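Local coordinates for protein B-agarase (Agarivorans gilvus, PDB 5Z6P) that is a glycoside hydrolase of family 50, a beta-agarase that probably cleaves beta-galactosidic linkages of agarose, at residues F112-C126 / W173-K187. Residues are numbered along the deposited sequence; the frame is centred on the assembly and turned at random.
Sequences FINIFDHQGQMHSRC and WMWGALNIDLSAISK
His123 reaches across to the loop 177–180: with CG anti to the backbone N (chi1 177°), the ring is carried out to Ala177 O, 3.3 Å from ND1; a weak bond runs from ND1 to Leu178 O. Its CE1 abuts the rim of the Trp173 indole, 3.2 Å from CD1, the two planes 48° apart. Ile180 packs alongside, CG2 on His123 CB and CD1 4.0 Å from Ile115 CG2, which also touches Ile185 CG2. Farther along, Asp117 OD2 takes Asp181 N on its anti lone pair at 2.9 Å, while OD1 also accepts from Gly120 N, an Asx motif that reinforces the type I turn 117–120. Both flanking strands pair antiparallel with the hairpin 112–126, each through a classic beta bulge: Ser124 O receives Met174 N (2.8 Å) and Trp175 N, and Phe116 faces Ser186 and Lys187. Behind the imidazole, Arg125 NE donates to His123 NE2 at 2.9 Å; the same guanidinium has Trp173 CB over one face, and NH2 binds Cys151 O. NE2 accepting and ND1 donating fix the imidazole's rotation, consistent with a neutral ring protonated at ND1. The His123 and Asp117 side-chain bonds join loop to hairpin within the agarase CBM-like domain.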
loop_
_atom_site.group_PDB
_atom_site.type_symbol
_atom_site.label_atom_id
_atom_site.label_comp_id
_atom_site.label_asym_id
_atom_site.label_seq_id
_atom_site.Cartn_x
_atom_site.Cartn_y
_atom_site.Cartn_z
ATOM N N PHE A 112 -13.845 -4.840 7.898
ATOM C CA PHE A 112 -14.242 -3.564 7.336
ATOM C C PHE A 112 -15.730 -3.316 7.550
ATOM O O PHE A 112 -16.552 -4.211 7.375
ATOM C CB PHE A 112 -13.907 -3.502 5.842
ATOM C CG PHE A 112 -12.455 -3.284 5.564
ATOM C CD1 PHE A 112 -11.549 -4.311 5.716
ATOM C CD2 PHE A 112 -11.994 -2.050 5.147
ATOM C CE1 PHE A 112 -10.209 -4.113 5.463
ATOM C CE2 PHE A 112 -10.668 -1.852 4.898
ATOM C CZ PHE A 112 -9.772 -2.892 5.063
ATOM N N ILE A 113 -16.062 -2.100 7.943
ATOM C CA ILE A 113 -17.447 -1.667 8.044
ATOM C C ILE A 113 -17.660 -0.635 6.966
ATOM O O ILE A 113 -17.133 0.480 7.047
ATOM C CB ILE A 113 -17.798 -1.051 9.423
ATOM C CG1 ILE A 113 -17.508 -2.030 10.566
ATOM C CG2 ILE A 113 -19.246 -0.604 9.454
ATOM C CD1 ILE A 113 -16.250 -1.702 11.369
ATOM N N ASN A 114 -18.417 -1.017 5.947
ATOM C CA ASN A 114 -18.702 -0.138 4.835
ATOM C C ASN A 114 -20.142 0.312 4.929
ATOM O O ASN A 114 -21.059 -0.498 4.922
ATOM C CB ASN A 114 -18.423 -0.839 3.504
ATOM C CG ASN A 114 -17.020 -1.399 3.432
ATOM O OD1 ASN A 114 -16.076 -0.802 3.932
ATOM N ND2 ASN A 114 -16.878 -2.555 2.817
ATOM N N ILE A 115 -20.336 1.615 5.038
ATOM C CA ILE A 115 -21.667 2.180 5.165
ATOM C C ILE A 115 -22.019 2.986 3.914
ATOM O O ILE A 115 -21.290 3.899 3.526
ATOM C CB ILE A 115 -21.749 3.037 6.417
ATOM C CG1 ILE A 115 -21.245 2.212 7.605
ATOM C CG2 ILE A 115 -23.153 3.529 6.626
ATOM C CD1 ILE A 115 -21.123 2.954 8.881
ATOM N N PHE A 116 -23.128 2.620 3.274
ATOM C CA PHE A 116 -23.520 3.179 1.982
ATOM C C PHE A 116 -24.745 4.067 2.114
ATOM O O PHE A 116 -25.674 3.727 2.834
ATOM C CB PHE A 116 -23.824 2.056 0.979
ATOM C CG PHE A 116 -22.676 1.122 0.727
ATOM C CD1 PHE A 116 -22.424 0.066 1.584
ATOM C CD2 PHE A 116 -21.862 1.290 -0.376
ATOM C CE1 PHE A 116 -21.373 -0.800 1.357
ATOM C CE2 PHE A 116 -20.805 0.423 -0.611
ATOM C CZ PHE A 116 -20.566 -0.622 0.258
ATOM N N ASP A 117 -24.769 5.199 1.417
ATOM C CA ASP A 117 -25.989 5.998 1.405
ATOM C C ASP A 117 -26.761 5.787 0.102
ATOM O O ASP A 117 -26.277 5.126 -0.806
ATOM C CB ASP A 117 -25.688 7.491 1.655
ATOM C CG ASP A 117 -24.984 8.190 0.489
ATOM O OD1 ASP A 117 -24.833 7.619 -0.611
ATOM O OD2 ASP A 117 -24.581 9.356 0.692
ATOM N N HIS A 118 -27.961 6.349 0.030
ATOM C CA HIS A 118 -28.821 6.210 -1.142
ATOM C C HIS A 118 -28.170 6.694 -2.430
ATOM O O HIS A 118 -28.492 6.210 -3.506
ATOM C CB HIS A 118 -30.132 6.968 -0.931
ATOM C CG HIS A 118 -31.137 6.742 -2.017
ATOM N ND1 HIS A 118 -31.095 7.410 -3.222
ATOM C CD2 HIS A 118 -32.208 5.915 -2.084
ATOM C CE1 HIS A 118 -32.096 7.006 -3.983
ATOM N NE2 HIS A 118 -32.786 6.098 -3.317
ATOM N N GLN A 119 -27.265 7.659 -2.326
ATOM C CA GLN A 119 -26.606 8.195 -3.513
ATOM C C GLN A 119 -25.628 7.177 -4.073
ATOM O O GLN A 119 -25.391 7.117 -5.275
ATOM C CB GLN A 119 -25.881 9.506 -3.190
ATOM C CG GLN A 119 -26.789 10.616 -2.684
ATOM C CD GLN A 119 -27.777 11.097 -3.733
ATOM O OE1 GLN A 119 -27.441 11.228 -4.914
ATOM N NE2 GLN A 119 -29.007 11.366 -3.304
ATOM N N GLY A 120 -25.061 6.370 -3.190
ATOM C CA GLY A 120 -24.110 5.368 -3.609
ATOM C C GLY A 120 -22.747 5.498 -2.958
ATOM O O GLY A 120 -22.010 4.521 -2.896
ATOM N N GLN A 121 -22.405 6.687 -2.467
ATOM C CA GLN A 121 -21.097 6.870 -1.854
ATOM C C GLN A 121 -20.996 6.108 -0.545
ATOM O O GLN A 121 -22.004 5.764 0.080
ATOM C CB GLN A 121 -20.781 8.347 -1.635
ATOM C CG GLN A 121 -21.696 9.067 -0.706
ATOM C CD GLN A 121 -22.031 10.432 -1.243
ATOM O OE1 GLN A 121 -22.017 10.641 -2.456
ATOM N NE2 GLN A 121 -22.327 11.375 -0.352
ATOM N N MET A 122 -19.758 5.856 -0.144
ATOM C CA MET A 122 -19.461 4.853 0.858
ATOM C C MET A 122 -18.525 5.366 1.920
ATOM O O MET A 122 -17.446 5.850 1.629
ATOM C CB MET A 122 -18.849 3.626 0.193
ATOM C CG MET A 122 -18.233 2.634 1.149
ATOM S SD MET A 122 -17.224 1.444 0.270
ATOM C CE MET A 122 -15.766 2.403 -0.142
ATOM N N HIS A 123 -18.946 5.254 3.166
ATOM C CA HIS A 123 -18.058 5.513 4.272
ATOM C C HIS A 123 -17.433 4.189 4.720
ATOM O O HIS A 123 -18.118 3.327 5.259
ATOM C CB HIS A 123 -18.825 6.178 5.402
ATOM C CG HIS A 123 -18.006 6.425 6.625
ATOM N ND1 HIS A 123 -17.299 7.586 6.821
ATOM C CD2 HIS A 123 -17.779 5.655 7.713
ATOM C CE1 HIS A 123 -16.676 7.527 7.984
ATOM N NE2 HIS A 123 -16.948 6.364 8.543
ATOM N N SER A 124 -16.135 4.019 4.504
ATOM C CA SER A 124 -15.497 2.751 4.853
ATOM C C SER A 124 -14.423 2.876 5.938
ATOM O O SER A 124 -13.434 3.586 5.766
ATOM C CB SER A 124 -14.885 2.117 3.605
ATOM O OG SER A 124 -14.383 0.838 3.900
ATOM N N ARG A 125 -14.635 2.173 7.050
ATOM C CA ARG A 125 -13.654 2.060 8.121
ATOM C C ARG A 125 -13.295 0.594 8.389
ATOM O O ARG A 125 -13.971 -0.305 7.899
ATOM C CB ARG A 125 -14.183 2.683 9.405
ATOM C CG ARG A 125 -14.616 4.126 9.274
ATOM C CD ARG A 125 -14.407 4.835 10.586
ATOM N NE ARG A 125 -14.918 6.203 10.576
ATOM C CZ ARG A 125 -14.368 7.205 11.258
ATOM N NH1 ARG A 125 -13.291 6.985 11.994
ATOM N NH2 ARG A 125 -14.897 8.417 11.200
ATOM N N CYS A 126 -12.242 0.344 9.164
ATOM C CA CYS A 126 -12.020 -1.025 9.628
ATOM C C CYS A 126 -11.623 -1.098 11.096
ATOM O O CYS A 126 -11.242 -0.093 11.726
ATOM C CB CYS A 126 -10.976 -1.752 8.759
ATOM S SG CYS A 126 -9.272 -1.278 8.952
ATOM N N TRP A 173 -10.753 5.164 9.767
ATOM C CA TRP A 173 -11.241 5.539 8.456
ATOM C C TRP A 173 -10.269 5.123 7.343
ATOM O O TRP A 173 -9.091 5.475 7.374
ATOM C CB TRP A 173 -11.502 7.034 8.379
ATOM C CG TRP A 173 -12.303 7.348 7.185
ATOM C CD1 TRP A 173 -13.636 7.140 7.022
ATOM C CD2 TRP A 173 -11.828 7.874 5.952
ATOM N NE1 TRP A 173 -14.026 7.526 5.773
ATOM C CE2 TRP A 173 -12.930 7.985 5.094
ATOM C CE3 TRP A 173 -10.574 8.280 5.493
ATOM C CZ2 TRP A 173 -12.827 8.481 3.811
ATOM C CZ3 TRP A 173 -10.468 8.774 4.209
ATOM C CH2 TRP A 173 -11.590 8.872 3.384
ATOM N N MET A 174 -10.780 4.389 6.356
ATOM C CA MET A 174 -9.941 3.762 5.329
ATOM C C MET A 174 -10.163 4.274 3.908
ATOM O O MET A 174 -9.209 4.622 3.224
ATOM C CB MET A 174 -10.158 2.242 5.306
ATOM C CG MET A 174 -9.824 1.510 6.593
ATOM S SD MET A 174 -8.094 1.654 7.012
ATOM C CE MET A 174 -7.300 0.558 5.851
ATOM N N TRP A 175 -11.414 4.258 3.454
ATOM C CA TRP A 175 -11.745 4.532 2.052
ATOM C C TRP A 175 -13.073 5.242 1.941
ATOM O O TRP A 175 -13.883 5.199 2.856
ATOM C CB TRP A 175 -11.840 3.248 1.206
ATOM C CG TRP A 175 -10.777 2.222 1.416
ATOM C CD1 TRP A 175 -10.850 1.122 2.217
ATOM C CD2 TRP A 175 -9.494 2.171 0.784
ATOM N NE1 TRP A 175 -9.683 0.400 2.145
ATOM C CE2 TRP A 175 -8.834 1.023 1.268
ATOM C CE3 TRP A 175 -8.839 2.983 -0.148
ATOM C CZ2 TRP A 175 -7.549 0.671 0.863
ATOM C CZ3 TRP A 175 -7.560 2.630 -0.552
ATOM C CH2 TRP A 175 -6.931 1.482 -0.047
ATOM N N GLY A 176 -13.302 5.854 0.782
ATOM C CA GLY A 176 -14.591 6.424 0.451
ATOM C C GLY A 176 -14.711 7.866 0.892
ATOM O O GLY A 176 -13.743 8.616 0.866
ATOM N N ALA A 177 -15.914 8.248 1.292
ATOM C CA ALA A 177 -16.190 9.606 1.708
ATOM C C ALA A 177 -16.329 9.660 3.215
ATOM O O ALA A 177 -16.966 8.799 3.815
ATOM C CB ALA A 177 -17.445 10.119 1.044
ATOM N N LEU A 178 -15.742 10.679 3.829
ATOM C CA LEU A 178 -15.808 10.816 5.268
ATOM C C LEU A 178 -17.211 11.174 5.718
ATOM O O LEU A 178 -17.706 10.676 6.726
ATOM C CB LEU A 178 -14.823 11.877 5.738
ATOM C CG LEU A 178 -14.624 11.963 7.241
ATOM C CD1 LEU A 178 -13.787 10.793 7.694
ATOM C CD2 LEU A 178 -13.959 13.282 7.604
ATOM N N ASN A 179 -17.840 12.070 4.977
ATOM C CA ASN A 179 -19.180 12.515 5.312
ATOM C C ASN A 179 -20.157 12.139 4.216
ATOM O O ASN A 179 -20.027 12.584 3.084
ATOM C CB ASN A 179 -19.202 14.022 5.562
ATOM C CG ASN A 179 -18.391 14.416 6.775
ATOM O OD1 ASN A 179 -18.797 14.177 7.912
ATOM N ND2 ASN A 179 -17.238 15.021 6.542
ATOM N N ILE A 180 -21.115 11.286 4.560
ATOM C CA ILE A 180 -22.084 10.787 3.592
ATOM C C ILE A 180 -23.460 11.342 3.919
ATOM O O ILE A 180 -23.654 11.960 4.965
ATOM C CB ILE A 180 -22.142 9.235 3.571
ATOM C CG1 ILE A 180 -22.563 8.698 4.937
ATOM C CG2 ILE A 180 -20.810 8.645 3.139
ATOM C CD1 ILE A 180 -22.617 7.190 5.015
ATOM N N ASP A 181 -24.417 11.124 3.030
ATOM C CA ASP A 181 -25.776 11.583 3.280
ATOM C C ASP A 181 -26.453 10.735 4.356
ATOM O O ASP A 181 -27.023 9.687 4.070
ATOM C CB ASP A 181 -26.592 11.563 1.991
ATOM C CG ASP A 181 -28.007 12.061 2.193
ATOM O OD1 ASP A 181 -28.306 12.610 3.279
ATOM O OD2 ASP A 181 -28.822 11.903 1.261
ATOM N N LEU A 182 -26.399 11.219 5.589
ATOM C CA LEU A 182 -26.919 10.510 6.749
ATOM C C LEU A 182 -28.446 10.461 6.781
ATOM O O LEU A 182 -29.032 9.791 7.617
ATOM C CB LEU A 182 -26.401 11.169 8.026
ATOM C CG LEU A 182 -24.887 11.340 8.106
ATOM C CD1 LEU A 182 -24.505 12.201 9.293
ATOM C CD2 LEU A 182 -24.218 9.972 8.187
ATOM N N SER A 183 -29.083 11.181 5.870
ATOM C CA SER A 183 -30.535 11.225 5.817
ATOM C C SER A 183 -31.095 10.037 5.044
ATOM O O SER A 183 -32.286 9.754 5.101
ATOM C CB SER A 183 -30.999 12.534 5.175
ATOM O OG SER A 183 -30.531 12.631 3.835
ATOM N N ALA A 184 -30.227 9.356 4.311
ATOM C CA ALA A 184 -30.642 8.256 3.449
ATOM C C ALA A 184 -29.585 7.156 3.419
ATOM O O ALA A 184 -28.922 6.942 2.407
ATOM C CB ALA A 184 -30.922 8.761 2.043
ATOM N N ILE A 185 -29.441 6.463 4.543
ATOM C CA ILE A 185 -28.479 5.373 4.667
ATOM C C ILE A 185 -29.149 4.048 4.286
ATOM O O ILE A 185 -30.128 3.646 4.902
ATOM C CB ILE A 185 -27.910 5.316 6.092
ATOM C CG1 ILE A 185 -27.138 6.615 6.375
ATOM C CG2 ILE A 185 -27.034 4.090 6.271
ATOM C CD1 ILE A 185 -26.508 6.694 7.726
ATOM N N SER A 186 -28.626 3.392 3.253
ATOM C CA SER A 186 -29.312 2.256 2.645
ATOM C C SER A 186 -28.726 0.872 2.963
ATOM O O SER A 186 -29.405 -0.132 2.794
ATOM C CB SER A 186 -29.354 2.436 1.126
ATOM O OG SER A 186 -28.051 2.468 0.581
ATOM N N LYS A 187 -27.483 0.809 3.416
ATOM C CA LYS A 187 -26.848 -0.480 3.655
ATOM C C LYS A 187 -25.594 -0.364 4.513
ATOM O O LYS A 187 -24.835 0.586 4.383
ATOM C CB LYS A 187 -26.485 -1.145 2.327
ATOM C CG LYS A 187 -25.796 -2.490 2.473
ATOM C CD LYS A 187 -25.018 -2.883 1.222
ATOM C CE LYS A 187 -25.928 -3.370 0.114
ATOM N NZ LYS A 187 -25.125 -3.838 -1.056
#